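Local coordinates for acyl-CoA thioesterase YbgC (PDB 2PZH), which hydrolyses the thioester bond of long-chain fatty acyl-CoAs and benzoyl-CoA, with low activity on butyryl- and octanoyl-CoA, and may act in phospholipid metabolism, at residues L24-R29 and Q86-I91. Numbering follows the deposited sequence.
Sequences LKYCER and QEIYCI
Cys-27 on helix 22-36 meets Gln-86 and Ile-88 on strand 81-92, where the long helix of the hot-dog fold, the sausage, lies against the concave face of the curved antiparallel sheet that wraps it. The short segments run at 112° to each other, their axes 9.5 Å apart at the closest approach, and a few buried side chains carry the contact.

The apolar part centres on Ile-88. Its side chain, with CG1 anti to the carbonyl carbon and the chain extended beyond it, carries the terminal CD1 methyl to the helix. There CD1 lies 3.9 Å from SG of Cys-27 and 4.1 Å from CB of Tyr-26, at the edge of the tyrosine ring and near its plane. A long, branched isoleucine suits this place because it spans from the sheet to the helix, whereas a small, largely apolar cysteine probably fits well between helix and strand; the sulfur also rests against CB of Gln-86. Leu-68 of the adjoining strand 67-77 packs against both Tyr-26 and Ile-88, extending the apolar layer.

The polar part is the amide of Gln-86, which reaches the helix backbone through a chain extended beyond CG. Its OE1 packs against CB of Cys-27 at 3.3 Å, a plain contact. Separately, OE1 accepts a hydrogen bond from NH1 of Arg-31, one turn further along the helix, while NE2 is also hydrogen-bonded to OG1 of Thr-72. With both ends of the amide engaged, its rotation is fixed, and glutamine fits because it can donate and accept at once in a buried setting. NE2 donates to the backbone O of Cys-27 at 3.1 Å, with an N-H...O angle of 154° and the nitrogen tilted 26° from the carbonyl plane.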
ATOM      1  N   LEU A  24       6.260   5.107  -8.041  1.00  9.92           N
ATOM      2  CA  LEU A  24       5.358   6.244  -8.149  0.50 10.48           C
ATOM      3  C   LEU A  24       5.117   6.914  -6.793  1.00 10.22           C
ATOM      4  O   LEU A  24       5.107   8.143  -6.688  1.00 10.00           O
ATOM      5  CB  LEU A  24       4.043   5.796  -8.783  0.50 11.48           C
ATOM      6  CG  LEU A  24       4.178   5.529 -10.280  0.50 12.88           C
ATOM      7  CD1 LEU A  24       2.853   5.109 -10.884  0.50 13.46           C
ATOM      8  CD2 LEU A  24       4.677   6.802 -10.924  0.50 12.58           C
ATOM      9  N   LYS A  25       4.911   6.111  -5.749  1.00  9.44           N
ATOM     10  CA  LYS A  25       4.812   6.674  -4.395  1.00  9.67           C
ATOM     11  C   LYS A  25       6.058   7.479  -4.016  1.00  8.19           C
ATOM     12  O   LYS A  25       5.952   8.596  -3.513  1.00  7.31           O
ATOM     13  CB  LYS A  25       4.557   5.574  -3.371  1.00 10.11           C
ATOM     14  CG  LYS A  25       3.218   4.887  -3.591  1.00 12.00           C
ATOM     15  CD  LYS A  25       2.963   3.835  -2.536  1.00 14.64           C
ATOM     16  CE  LYS A  25       1.525   3.318  -2.645  1.00 16.50           C
ATOM     17  NZ  LYS A  25       1.066   2.617  -1.424  1.00 18.57           N
ATOM     18  N   TYR A  26       7.239   6.907  -4.239  1.00  9.22           N
ATOM     19  CA  TYR A  26       8.475   7.661  -3.980  1.00 10.40           C
ATOM     20  C   TYR A  26       8.517   9.007  -4.731  1.00 10.37           C
ATOM     21  O   TYR A  26       8.899  10.057  -4.150  1.00 11.23           O
ATOM     22  CB  TYR A  26       9.694   6.848  -4.359  1.00 12.42           C
ATOM     23  CG  TYR A  26       9.856   5.530  -3.640  1.00 12.98           C
ATOM     24  CD1 TYR A  26       9.407   5.342  -2.333  1.00 14.44           C
ATOM     25  CD2 TYR A  26      10.499   4.488  -4.260  1.00 13.96           C
ATOM     26  CE1 TYR A  26       9.601   4.117  -1.671  1.00 15.44           C
ATOM     27  CE2 TYR A  26      10.698   3.270  -3.620  1.00 14.47           C
ATOM     28  CZ  TYR A  26      10.254   3.085  -2.336  1.00 15.02           C
ATOM     29  OH  TYR A  26      10.466   1.867  -1.739  1.00 15.66           O
ATOM     30  N   CYS A  27       8.125   8.989  -6.001  1.00 10.20           N
ATOM     31  CA  CYS A  27       8.118  10.217  -6.792  1.00 11.33           C
ATOM     32  C   CYS A  27       7.137  11.222  -6.196  1.00 11.48           C
ATOM     33  O   CYS A  27       7.436  12.408  -6.096  1.00 10.75           O
ATOM     34  CB  CYS A  27       7.831   9.935  -8.266  1.00 12.96           C
ATOM     35  SG  CYS A  27       9.228   9.115  -9.041  1.00 14.70           S
ATOM     36  N   GLU A  28       5.975  10.727  -5.780  1.00 11.02           N
ATOM     37  CA  GLU A  28       4.951  11.569  -5.182  1.00 10.75           C
ATOM     38  C   GLU A  28       5.494  12.219  -3.927  1.00  9.94           C
ATOM     39  O   GLU A  28       5.323  13.421  -3.734  1.00  9.41           O
ATOM     40  CB  GLU A  28       3.705  10.758  -4.846  1.00 12.27           C
ATOM     41  CG  GLU A  28       2.449  11.596  -4.675  1.00 13.26           C
ATOM     42  CD  GLU A  28       2.499  12.546  -3.504  1.00 14.25           C
ATOM     43  OE1 GLU A  28       2.251  13.747  -3.738  1.00 15.95           O
ATOM     44  OE2 GLU A  28       2.751  12.097  -2.356  1.00 14.88           O
ATOM     45  N   ARG A  29       6.121  11.433  -3.055  1.00  9.75           N
ATOM     46  CA  ARG A  29       6.689  12.002  -1.820  1.00 10.27           C
ATOM     47  C   ARG A  29       7.618  13.179  -2.167  1.00 11.35           C
ATOM     48  O   ARG A  29       7.530  14.258  -1.548  1.00 12.85           O
ATOM     49  CB  ARG A  29       7.469  10.942  -1.041  1.00 11.65           C
ATOM     50  CG  ARG A  29       6.605   9.761  -0.643  1.00 11.59           C
ATOM     51  CD  ARG A  29       7.434   8.783   0.162  1.00 11.03           C
ATOM     52  NE  ARG A  29       6.769   7.488   0.252  1.00 11.06           N
ATOM     53  CZ  ARG A  29       7.365   6.399   0.705  1.00 11.97           C
ATOM     54  NH1 ARG A  29       8.630   6.468   1.109  1.00 12.26           N
ATOM     55  NH2 ARG A  29       6.710   5.244   0.751  1.00 12.85           N
ATOM     56  N   GLN A  86      11.333  12.934 -13.208  1.00 16.19           N
ATOM     57  CA  GLN A  86      11.859  12.399 -11.972  1.00 14.61           C
ATOM     58  C   GLN A  86      12.622  11.115 -12.218  1.00 15.34           C
ATOM     59  O   GLN A  86      12.128  10.210 -12.905  1.00 15.93           O
ATOM     60  CB  GLN A  86      10.728  12.172 -10.945  1.00 14.07           C
ATOM     61  CG  GLN A  86      10.077  13.495 -10.500  1.00 13.94           C
ATOM     62  CD  GLN A  86       9.029  13.305  -9.446  1.00 13.61           C
ATOM     63  OE1 GLN A  86       7.897  12.936  -9.750  1.00 13.79           O
ATOM     64  NE2 GLN A  86       9.385  13.594  -8.190  1.00 12.86           N
ATOM     65  N   GLU A  87      13.820  11.053 -11.648  1.00 14.18           N
ATOM     66  CA  GLU A  87      14.663   9.867 -11.743  1.00 15.88           C
ATOM     67  C   GLU A  87      14.994   9.374 -10.363  1.00 14.21           C
ATOM     68  O   GLU A  87      15.219  10.164  -9.439  1.00 14.46           O
ATOM     69  CB  GLU A  87      15.977  10.186 -12.466  1.00 17.02           C
ATOM     70  CG  GLU A  87      15.826  10.368 -13.959  1.00 19.37           C
ATOM     71  CD  GLU A  87      17.177  10.539 -14.657  1.00 20.49           C
ATOM     72  OE1 GLU A  87      17.265  10.233 -15.863  1.00 23.27           O
ATOM     73  OE2 GLU A  87      18.143  10.984 -14.008  1.00 22.08           O
ATOM     74  N   ILE A  88      15.072   8.058 -10.222  1.00 12.70           N
ATOM     75  CA  ILE A  88      15.426   7.467  -8.948  1.00 11.55           C
ATOM     76  C   ILE A  88      16.724   6.701  -9.118  1.00 11.63           C
ATOM     77  O   ILE A  88      16.847   5.860 -10.010  1.00 11.50           O
ATOM     78  CB  ILE A  88      14.299   6.511  -8.435  1.00 11.18           C
ATOM     79  CG1 ILE A  88      12.971   7.283  -8.329  1.00 11.98           C
ATOM     80  CG2 ILE A  88      14.705   5.798  -7.134  1.00 10.13           C
ATOM     81  CD1 ILE A  88      11.792   6.447  -7.828  1.00 13.34           C
ATOM     82  N   TYR A  89      17.683   6.996  -8.250  1.00 12.60           N
ATOM     83  CA  TYR A  89      18.946   6.287  -8.214  1.00 13.71           C
ATOM     84  C   TYR A  89      19.133   5.603  -6.877  1.00 13.29           C
ATOM     85  O   TYR A  89      18.836   6.196  -5.822  1.00 13.59           O
ATOM     86  CB  TYR A  89      20.106   7.260  -8.399  1.00 17.44           C
ATOM     87  CG  TYR A  89      20.405   7.606  -9.840  1.00 18.39           C
ATOM     88  CD1 TYR A  89      19.584   8.456 -10.572  1.00 19.37           C
ATOM     89  CD2 TYR A  89      21.533   7.080 -10.461  1.00 18.98           C
ATOM     90  CE1 TYR A  89      19.897   8.765 -11.918  1.00 19.98           C
ATOM     91  CE2 TYR A  89      21.845   7.380 -11.762  1.00 20.11           C
ATOM     92  CZ  TYR A  89      21.041   8.216 -12.489  1.00 19.17           C
ATOM     93  OH  TYR A  89      21.437   8.463 -13.806  1.00 20.66           O
ATOM     94  N   CYS A  90      19.675   4.393  -6.896  1.00 11.93           N
ATOM     95  CA  CYS A  90      20.105   3.778  -5.652  1.00 13.42           C
ATOM     96  C   CYS A  90      21.436   4.380  -5.301  1.00 13.16           C
ATOM     97  O   CYS A  90      22.364   4.317  -6.121  1.00 13.48           O
ATOM     98  CB  CYS A  90      20.294   2.265  -5.782  1.00 12.75           C
ATOM     99  SG  CYS A  90      20.905   1.547  -4.259  1.00 14.41           S
ATOM    100  N   ILE A  91      21.545   4.948  -4.099  1.00 12.53           N
ATOM    101  CA  ILE A  91      22.804   5.583  -3.665  1.00 12.14           C
ATOM    102  C   ILE A  91      23.499   4.896  -2.499  1.00 13.28           C
ATOM    103  O   ILE A  91      24.660   5.214  -2.208  1.00 13.87           O
ATOM    104  CB  ILE A  91      22.603   7.088  -3.306  1.00 11.14           C
ATOM    105  CG1 ILE A  91      21.623   7.232  -2.134  1.00 11.26           C
ATOM    106  CG2 ILE A  91      22.153   7.880  -4.538  1.00 12.06           C
ATOM    107  CD1 ILE A  91      21.469   8.682  -1.606  1.00 12.11           C
TER